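Local coordinates for diaphanous protein (Entamoeba histolytica, PDB 4DVG), which is a formin whose GTPase-binding and FH3 regions probably bind Rho-family GTPases and so help control actin filament assembly, at residues 220-226 and 263-269; 257-261 and 297-301; 273-277 and 291-295. One frame throughout, in Å; residues are numbered along the deposited sequence.

Interaction 1: 220-226 and 263-269; sequences KKFLSFF and SFIEIGL
A Schellman motif closes helix 254-265 of the FH3 region, and its residues pack on the turn that leads into helix 223-228: Phe264 stacks on Phe222, and Ile267 and Gly268 lie against Phe226. The Phe222 and Phe264 rings form an offset stack, with centroids 4.1 Å apart and planes inclined by only 12°. CZ of Phe264 sits over the middle of the Phe222 ring, whose opposite face carries CG of Lys221. Gly268, at positive phi, ends the helix through Leu269 N to Phe264 O and Gly268 N to Ile265 O. Ile267 holds CG1 between its backbone N and carbonyl carbon (chi1 59°), which carries CD1 to 3.7 Å from Phe222 CB and also close to Phe226 CB. The Phe226 ring reaches past Ile267, its edge at CE1 meeting Leu269 CD1 at 3.5 Å. One water donates to both Lys221 O (2.7 Å) and Ser263 O (2.8 Å), bridging the two backbones. At the exposed margin Lys220 NZ forms a salt bridge with Glu266 OE2 at 3.3 Å, its hydrogen bond weak. The chemistry is mainly aromatic and aliphatic, with direct charge pairing confined to the solvent side.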
loop_
_atom_site.group_PDB
_atom_site.type_symbol
_atom_site.label_atom_id
_atom_site.label_comp_id
_atom_site.label_asym_id
_atom_site.label_seq_id
_atom_site.Cartn_x
_atom_site.Cartn_y
_atom_site.Cartn_z
ATOM N N LYS B 220 -5.964 17.232 28.278
ATOM C CA LYS B 220 -6.870 18.194 27.677
ATOM C C LYS B 220 -7.293 17.695 26.297
ATOM O O LYS B 220 -6.588 16.893 25.684
ATOM C CB LYS B 220 -6.217 19.570 27.599
ATOM C CG LYS B 220 -6.162 20.311 28.941
ATOM C CD LYS B 220 -5.969 21.815 28.695
ATOM C CE LYS B 220 -5.857 22.620 29.984
ATOM N NZ LYS B 220 -5.276 24.003 29.768
ATOM N N LYS B 221 -8.454 18.139 25.820
ATOM C CA LYS B 221 -8.977 17.636 24.542
ATOM C C LYS B 221 -7.942 17.859 23.475
ATOM O O LYS B 221 -7.356 18.935 23.412
ATOM C CB LYS B 221 -10.248 18.368 24.141
ATOM C CG LYS B 221 -11.277 17.532 23.388
ATOM C CD LYS B 221 -12.470 18.425 23.080
ATOM C CE LYS B 221 -13.558 17.755 22.279
ATOM N NZ LYS B 221 -14.595 18.788 21.979
ATOM N N PHE B 222 -7.712 16.843 22.648
ATOM C CA PHE B 222 -6.832 16.999 21.496
ATOM C C PHE B 222 -5.330 16.977 21.807
ATOM O O PHE B 222 -4.522 17.144 20.910
ATOM C CB PHE B 222 -7.151 18.306 20.781
ATOM C CG PHE B 222 -8.525 18.368 20.223
ATOM C CD1 PHE B 222 -9.066 17.279 19.564
ATOM C CD2 PHE B 222 -9.282 19.521 20.348
ATOM C CE1 PHE B 222 -10.346 17.354 19.022
ATOM C CE2 PHE B 222 -10.548 19.593 19.828
ATOM C CZ PHE B 222 -11.082 18.512 19.162
ATOM N N LEU B 223 -4.948 16.773 23.064
ATOM C CA LEU B 223 -3.562 16.981 23.442
ATOM C C LEU B 223 -2.586 16.049 22.722
ATOM O O LEU B 223 -1.658 16.512 22.057
ATOM C CB LEU B 223 -3.391 16.879 24.945
ATOM C CG LEU B 223 -1.999 17.176 25.479
ATOM C CD1 LEU B 223 -1.534 18.583 25.080
ATOM C CD2 LEU B 223 -2.009 17.015 26.969
ATOM N N SER B 224 -2.786 14.742 22.827
ATOM C CA SER B 224 -1.804 13.837 22.238
ATOM C C SER B 224 -1.710 13.916 20.698
ATOM O O SER B 224 -0.604 13.899 20.149
ATOM C CB SER B 224 -1.949 12.399 22.752
ATOM O OG SER B 224 -3.267 11.946 22.659
ATOM N N PHE B 225 -2.850 14.012 20.013
ATOM C CA PHE B 225 -2.837 14.298 18.579
ATOM C C PHE B 225 -2.033 15.561 18.287
ATOM O O PHE B 225 -1.140 15.571 17.428
ATOM C CB PHE B 225 -4.260 14.449 18.040
ATOM C CG PHE B 225 -4.354 15.197 16.757
ATOM C CD1 PHE B 225 -3.474 14.952 15.720
ATOM C CD2 PHE B 225 -5.350 16.136 16.569
ATOM C CE1 PHE B 225 -3.580 15.643 14.522
ATOM C CE2 PHE B 225 -5.471 16.828 15.366
ATOM C CZ PHE B 225 -4.565 16.585 14.343
ATOM N N PHE B 226 -2.344 16.629 19.007
ATOM C CA PHE B 226 -1.699 17.892 18.727
ATOM C C PHE B 226 -0.186 17.808 18.976
ATOM O O PHE B 226 0.611 18.413 18.260
ATOM C CB PHE B 226 -2.335 19.011 19.548
ATOM C CG PHE B 226 -1.563 20.281 19.517
ATOM C CD1 PHE B 226 -1.672 21.145 18.439
ATOM C CD2 PHE B 226 -0.699 20.601 20.553
ATOM C CE1 PHE B 226 -0.943 22.328 18.397
ATOM C CE2 PHE B 226 0.041 21.781 20.517
ATOM C CZ PHE B 226 -0.093 22.649 19.434
ATOM N N SER B 263 -10.554 25.044 22.453
ATOM C CA SER B 263 -9.809 23.859 22.896
ATOM C C SER B 263 -8.413 23.783 22.260
ATOM O O SER B 263 -7.454 23.363 22.899
ATOM C CB SER B 263 -10.521 22.561 22.510
ATOM O OG SER B 263 -11.861 22.510 22.914
ATOM N N PHE B 264 -8.307 24.145 20.990
ATOM C CA PHE B 264 -7.024 24.086 20.312
ATOM C C PHE B 264 -6.165 25.268 20.721
ATOM O O PHE B 264 -4.965 25.130 20.919
ATOM C CB PHE B 264 -7.193 24.052 18.781
ATOM C CG PHE B 264 -7.474 22.685 18.234
ATOM C CD1 PHE B 264 -6.453 21.755 18.102
ATOM C CD2 PHE B 264 -8.762 22.322 17.850
ATOM C CE1 PHE B 264 -6.713 20.485 17.600
ATOM C CE2 PHE B 264 -9.033 21.045 17.356
ATOM C CZ PHE B 264 -8.006 20.131 17.225
ATOM N N ILE B 265 -6.774 26.436 20.848
ATOM C CA ILE B 265 -6.033 27.578 21.352
ATOM C C ILE B 265 -5.484 27.256 22.734
ATOM O O ILE B 265 -4.333 27.563 23.042
ATOM C CB ILE B 265 -6.904 28.817 21.441
ATOM C CG1 ILE B 265 -7.150 29.383 20.042
ATOM C CG2 ILE B 265 -6.233 29.864 22.317
ATOM C CD1 ILE B 265 -8.370 30.245 19.973
ATOM N N GLU B 266 -6.314 26.605 23.541
ATOM C CA GLU B 266 -5.993 26.295 24.921
ATOM C C GLU B 266 -4.743 25.427 25.048
ATOM O O GLU B 266 -4.114 25.420 26.096
ATOM C CB GLU B 266 -7.193 25.603 25.570
ATOM C CG GLU B 266 -7.204 25.559 27.089
ATOM C CD GLU B 266 -8.439 24.843 27.636
ATOM O OE1 GLU B 266 -9.485 24.816 26.941
ATOM O OE2 GLU B 266 -8.363 24.302 28.761
ATOM N N ILE B 267 -4.377 24.708 23.984
ATOM C CA ILE B 267 -3.250 23.775 24.042
ATOM C C ILE B 267 -2.070 24.146 23.147
ATOM O O ILE B 267 -1.192 23.322 22.888
ATOM C CB ILE B 267 -3.663 22.320 23.737
ATOM C CG1 ILE B 267 -4.295 22.225 22.351
ATOM C CG2 ILE B 267 -4.608 21.793 24.796
ATOM C CD1 ILE B 267 -4.694 20.852 21.979
ATOM N N GLY B 268 -2.038 25.390 22.690
ATOM C CA GLY B 268 -0.871 25.895 21.998
ATOM C C GLY B 268 -0.885 25.955 20.479
ATOM O O GLY B 268 0.145 26.294 19.876
ATOM N N LEU B 269 -2.039 25.676 19.865
ATOM C CA LEU B 269 -2.177 25.720 18.413
ATOM C C LEU B 269 -1.745 27.026 17.789
ATOM O O LEU B 269 -0.955 27.047 16.847
ATOM C CB LEU B 269 -3.607 25.460 17.982
ATOM C CG LEU B 269 -3.649 25.340 16.459
ATOM C CD1 LEU B 269 -2.669 24.253 16.040
ATOM C CD2 LEU B 269 -5.068 25.048 15.959
HETATM O O HOH W 1 -8.019 21.239 24.612
#

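Interaction 2: 257-261 and 297-301; sequences RMDVR and SWEED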
loop_
_atom_site.group_PDB
_atom_site.type_symbol
_atom_site.label_atom_id
_atom_site.label_comp_id
_atom_site.label_asym_id
_atom_site.label_seq_id
_atom_site.Cartn_x
_atom_site.Cartn_y
_atom_site.Cartn_z
ATOM N N ARG B 257 -17.843 26.212 16.483
ATOM C CA ARG B 257 -16.496 26.593 16.087
ATOM C C ARG B 257 -15.783 27.318 17.232
ATOM O O ARG B 257 -14.681 26.917 17.595
ATOM C CB ARG B 257 -16.482 27.462 14.803
ATOM C CG ARG B 257 -17.265 26.881 13.667
ATOM C CD ARG B 257 -17.040 27.608 12.357
ATOM N NE ARG B 257 -17.508 28.989 12.364
ATOM C CZ ARG B 257 -18.762 29.362 12.135
ATOM N NH1 ARG B 257 -19.709 28.455 11.897
ATOM N NH2 ARG B 257 -19.072 30.652 12.156
HETATM N N MSE B 258 -16.388 28.395 17.767
HETATM C CA MSE B 258 -15.751 29.198 18.818
HETATM C C MSE B 258 -15.244 28.160 19.877
HETATM O O MSE B 258 -14.132 28.259 20.382
HETATM C CB MSE B 258 -16.691 30.324 19.387
HETATM C CG MSE B 258 -16.670 31.851 18.777
ATOM N N ASP B 259 -16.015 27.098 20.104
ATOM C CA ASP B 259 -15.732 26.114 21.160
ATOM C C ASP B 259 -14.587 25.130 20.877
ATOM O O ASP B 259 -13.692 24.945 21.712
ATOM C CB ASP B 259 -17.010 25.327 21.479
ATOM C CG ASP B 259 -16.852 24.407 22.679
ATOM O OD1 ASP B 259 -16.913 24.906 23.832
ATOM O OD2 ASP B 259 -16.682 23.183 22.466
ATOM N N VAL B 260 -14.647 24.475 19.717
ATOM C CA VAL B 260 -13.613 23.549 19.271
ATOM C C VAL B 260 -12.262 24.261 19.110
ATOM O O VAL B 260 -11.229 23.825 19.655
ATOM C CB VAL B 260 -14.004 22.881 17.934
ATOM C CG1 VAL B 260 -12.795 22.264 17.278
ATOM C CG2 VAL B 260 -15.090 21.836 18.150
ATOM N N ARG B 261 -12.266 25.359 18.364
ATOM C CA ARG B 261 -11.054 26.150 18.222
ATOM C C ARG B 261 -10.497 26.654 19.575
ATOM O O ARG B 261 -9.279 26.713 19.744
ATOM C CB ARG B 261 -11.244 27.307 17.239
ATOM C CG ARG B 261 -9.972 28.130 17.052
ATOM C CD ARG B 261 -10.150 29.258 16.075
ATOM N NE ARG B 261 -11.569 29.530 15.922
ATOM C CZ ARG B 261 -12.166 29.745 14.763
ATOM N NH1 ARG B 261 -11.477 29.728 13.624
ATOM N NH2 ARG B 261 -13.453 29.987 14.757
ATOM N N SER B 297 -10.700 32.002 9.065
ATOM C CA SER B 297 -11.963 31.553 9.665
ATOM C C SER B 297 -12.082 32.056 11.106
ATOM O O SER B 297 -13.175 32.334 11.584
ATOM C CB SER B 297 -12.077 30.020 9.576
ATOM O OG SER B 297 -13.100 29.453 10.374
ATOM N N TRP B 298 -10.943 32.193 11.780
ATOM C CA TRP B 298 -10.892 32.694 13.150
ATOM C C TRP B 298 -11.268 34.157 13.184
ATOM O O TRP B 298 -11.882 34.627 14.140
ATOM C CB TRP B 298 -9.483 32.556 13.718
ATOM C CG TRP B 298 -9.375 32.880 15.165
ATOM C CD1 TRP B 298 -10.400 32.982 16.056
ATOM C CD2 TRP B 298 -8.178 33.151 15.897
ATOM N NE1 TRP B 298 -9.918 33.285 17.300
ATOM C CE2 TRP B 298 -8.554 33.396 17.235
ATOM C CE3 TRP B 298 -6.818 33.192 15.560
ATOM C CZ2 TRP B 298 -7.618 33.686 18.242
ATOM C CZ3 TRP B 298 -5.884 33.486 16.565
ATOM C CH2 TRP B 298 -6.293 33.733 17.884
ATOM N N GLU B 299 -10.886 34.879 12.138
ATOM C CA GLU B 299 -11.097 36.314 12.099
ATOM C C GLU B 299 -12.546 36.641 11.771
ATOM O O GLU B 299 -13.125 37.569 12.331
ATOM C CB GLU B 299 -10.138 36.977 11.103
ATOM C CG GLU B 299 -10.180 38.500 11.124
ATOM O OE1 GLU B 299 -8.922 38.662 13.140
ATOM O OE2 GLU B 299 -10.746 39.897 12.976
ATOM N N GLU B 300 -13.135 35.870 10.866
ATOM C CA GLU B 300 -14.519 36.097 10.478
ATOM C C GLU B 300 -15.386 35.867 11.700
ATOM O O GLU B 300 -16.321 36.613 11.968
ATOM C CB GLU B 300 -14.914 35.172 9.320
ATOM C CG GLU B 300 -14.267 35.561 7.981
ATOM C CD GLU B 300 -14.183 34.400 6.991
ATOM O OE1 GLU B 300 -14.903 33.394 7.190
ATOM O OE2 GLU B 300 -13.389 34.494 6.022
ATOM N N ASP B 301 -15.035 34.845 12.463
ATOM C CA ASP B 301 -15.733 34.522 13.700
ATOM C C ASP B 301 -15.621 35.613 14.788
ATOM O O ASP B 301 -16.571 35.851 15.525
ATOM C CB ASP B 301 -15.259 33.160 14.215
ATOM C CG ASP B 301 -15.847 32.003 13.415
ATOM O OD1 ASP B 301 -16.382 32.249 12.307
ATOM O OD2 ASP B 301 -15.791 30.851 13.900
#
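Arg257 and Arg261, one turn apart on helix 254-265, converge on the carboxylate of Asp301 in a partly buried salt-bridge network between two helices. The short segments cross at -132° with their axes 11.2 Å apart, a spacing spanned by long side chains. Arg257 grips the carboxylate side-on with two nitrogens. Its NE donates to the syn lone pair of Asp301 OD2 at 3.0 Å, while NH2 meets OD1 at 3.1 Å from above the carboxylate plane, with an N-H...O angle of 158°. A bend at chi3 (-65°) turns the guanidinium of Arg257 back so that this edge faces Asp301. The remaining nitrogen, NH1, donates to the carbonyl O of Gln251, so the group is tied at both ends. Arg261 approaches the same OD2 through NH2 at 2.6 Å, but the bond is strongly bent and weak; its guanidinium stands almost perpendicular to the carboxylate. Two arginines sharing one acid would be expected to favour its ionised form. The tight part continues where Arg261 CD lies over the five-membered ring of Trp298, 4.0 Å from its centroid, as a CH-pi contact, and the guanidinium, somewhat tilted from the indole, has Trp298 CD1 over the rim of one face. The looser side lies at Ser297, whose OG stays 3.6 Å from Arg261 NH1 without a hydrogen bond, and at Arg257, which is partly exposed whereas Arg261 and Asp301 are buried. Among the surrounding helices, Ile249 of helix 236-249 packs against Val260 and Arg261, and Leu254 near the start of helix 254-265 touches Asp301.

Interaction 3: 273-277 and 291-295; sequences LENMK and INDFF
Segments 273-277 and 291-295 are helical and run closer to antiparallel than parallel, with 132° between their directions, an axis separation of 11.3 Å and the CA atoms of Leu273 and Ile291 6.9 Å apart. Leu273 sends CD1 over one face of the Phe294 ring as a CH-pi contact, 4.1 Å from the centroid, while its CB rests against Phe295 CE2. Beside it, Ile291 CD1 meets Met276 CE, the selenomethionine methyl, at 3.9 Å; the bend at chi3 (60°) of Met276 turns that methyl toward the isoleucine. These are two successive helices that cross obliquely in the all-helical FH3 region, the short helix 269-277 laid against the start of the long helix 290-309. Leu242 of helix 236-249 packs on both Leu273 and Ile291. Toward solvent the contact changes character. Lys277, extended beyond CG, brings NZ to 4.0 Å from the centroid of the Phe295 ring, an off-centre cation-pi contact 32° from the normal. Its CE also packs on Ile291 CG2, and Glu274 adds its CG to the same aromatic, 4.0 Å from Phe295 CZ.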
loop_
_atom_site.group_PDB
_atom_site.type_symbol
_atom_site.label_atom_id
_atom_site.label_comp_id
_atom_site.label_asym_id
_atom_site.label_seq_id
_atom_site.Cartn_x
_atom_site.Cartn_y
_atom_site.Cartn_z
ATOM N N LEU B 273 1.241 27.483 14.888
ATOM C CA LEU B 273 1.119 27.879 13.491
ATOM C C LEU B 273 1.938 29.130 13.206
ATOM O O LEU B 273 2.680 29.184 12.227
ATOM C CB LEU B 273 -0.344 28.089 13.091
ATOM C CG LEU B 273 -1.243 26.923 13.471
ATOM C CD1 LEU B 273 -2.688 27.193 13.065
ATOM C CD2 LEU B 273 -0.695 25.622 12.871
ATOM N N GLU B 274 1.812 30.134 14.067
ATOM C CA GLU B 274 2.571 31.360 13.873
ATOM C C GLU B 274 4.067 31.101 13.800
ATOM O O GLU B 274 4.780 31.841 13.125
ATOM C CB GLU B 274 2.239 32.408 14.936
ATOM C CG GLU B 274 0.896 33.077 14.711
ATOM C CD GLU B 274 0.580 34.121 15.757
ATOM O OE1 GLU B 274 1.500 34.513 16.504
ATOM O OE2 GLU B 274 -0.593 34.544 15.839
ATOM N N ASN B 275 4.556 30.060 14.474
ATOM C CA ASN B 275 5.976 29.708 14.325
ATOM C C ASN B 275 6.279 29.125 12.941
ATOM O O ASN B 275 7.382 29.273 12.431
ATOM C CB ASN B 275 6.458 28.743 15.419
ATOM O OD1 ASN B 275 6.774 30.643 16.854
ATOM N ND2 ASN B 275 6.721 28.623 17.823
HETATM N N MSE B 276 5.290 28.466 12.342
HETATM C CA MSE B 276 5.463 27.834 11.040
HETATM C C MSE B 276 5.482 28.863 9.924
HETATM O O MSE B 276 6.072 28.634 8.872
HETATM C CB MSE B 276 4.361 26.802 10.791
HETATM C CG MSE B 276 4.504 25.545 11.658
HETATM SE SE MSE B 276 3.009 24.250 11.607
HETATM C CE MSE B 276 3.027 23.808 9.699
ATOM N N LYS B 277 4.834 29.996 10.162
ATOM C CA LYS B 277 4.822 31.092 9.199
ATOM C C LYS B 277 6.213 31.712 9.034
ATOM O O LYS B 277 6.568 32.170 7.950
ATOM C CB LYS B 277 3.816 32.171 9.616
ATOM C CG LYS B 277 2.344 31.796 9.445
ATOM C CD LYS B 277 1.450 33.002 9.722
ATOM C CE LYS B 277 0.040 32.796 9.197
ATOM N NZ LYS B 277 -0.851 33.955 9.495
ATOM N N ILE B 291 -3.185 26.721 6.815
ATOM C CA ILE B 291 -2.889 27.664 7.876
ATOM C C ILE B 291 -3.642 28.967 7.630
ATOM O O ILE B 291 -4.284 29.494 8.539
ATOM C CB ILE B 291 -1.386 27.926 8.012
ATOM C CG1 ILE B 291 -0.669 26.656 8.473
ATOM C CG2 ILE B 291 -1.136 29.040 8.998
ATOM C CD1 ILE B 291 0.829 26.825 8.645
ATOM N N ASN B 292 -3.594 29.483 6.405
ATOM C CA ASN B 292 -4.388 30.669 6.107
ATOM C C ASN B 292 -5.877 30.445 6.417
ATOM O O ASN B 292 -6.549 31.340 6.929
ATOM C CB ASN B 292 -4.185 31.153 4.665
ATOM C CG ASN B 292 -2.877 31.898 4.480
ATOM O OD1 ASN B 292 -2.207 32.230 5.460
ATOM N ND2 ASN B 292 -2.503 32.167 3.218
ATOM N N ASP B 293 -6.380 29.248 6.126
ATOM C CA ASP B 293 -7.806 28.991 6.255
ATOM C C ASP B 293 -8.186 29.147 7.704
ATOM O O ASP B 293 -9.207 29.766 8.020
ATOM C CB ASP B 293 -8.193 27.593 5.747
ATOM C CG ASP B 293 -8.160 27.487 4.221
ATOM O OD1 ASP B 293 -8.019 28.528 3.525
ATOM O OD2 ASP B 293 -8.280 26.349 3.717
ATOM N N PHE B 294 -7.344 28.591 8.572
ATOM C CA PHE B 294 -7.543 28.648 10.007
ATOM C C PHE B 294 -7.696 30.093 10.472
ATOM O O PHE B 294 -8.675 30.433 11.122
ATOM C CB PHE B 294 -6.384 27.966 10.750
ATOM C CG PHE B 294 -6.511 28.037 12.241
ATOM C CD1 PHE B 294 -7.131 27.022 12.944
ATOM C CD2 PHE B 294 -6.045 29.140 12.938
ATOM C CE1 PHE B 294 -7.272 27.100 14.327
ATOM C CE2 PHE B 294 -6.181 29.229 14.315
ATOM C CZ PHE B 294 -6.792 28.218 15.014
ATOM N N PHE B 295 -6.737 30.944 10.118
ATOM C CA PHE B 295 -6.762 32.344 10.540
ATOM C C PHE B 295 -7.917 33.117 9.928
ATOM O O PHE B 295 -8.626 33.833 10.633
ATOM C CB PHE B 295 -5.415 33.039 10.265
ATOM C CG PHE B 295 -4.329 32.602 11.200
ATOM C CD1 PHE B 295 -4.361 32.980 12.533
ATOM C CD2 PHE B 295 -3.316 31.770 10.767
ATOM C CE1 PHE B 295 -3.399 32.563 13.406
ATOM C CE2 PHE B 295 -2.342 31.351 11.634
ATOM C CZ PHE B 295 -2.385 31.746 12.960
#

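The three contacts tie together four helices of the FH3 region on the same side of the chain's centre, their own centres about 14 to 15 Å apart. Interactions 1 and 2 share helix 254-265, and Ile265 CD1 touches Trp298 CZ2 at 3.9 Å. Interactions 2 and 3 share helix 290-309, and along the chain interaction 3 lies inside the loop that interaction 2 closes. Phe294 joins all three: its CE1 lies 3.4 Å from Leu269 CD2 of interaction 1, and its CZ 3.7 Å from Arg261 CD of interaction 2. Apolar packing thus runs from the Phe222 turn through Leu269 to Phe294, with the charged network of interaction 2 at its flank.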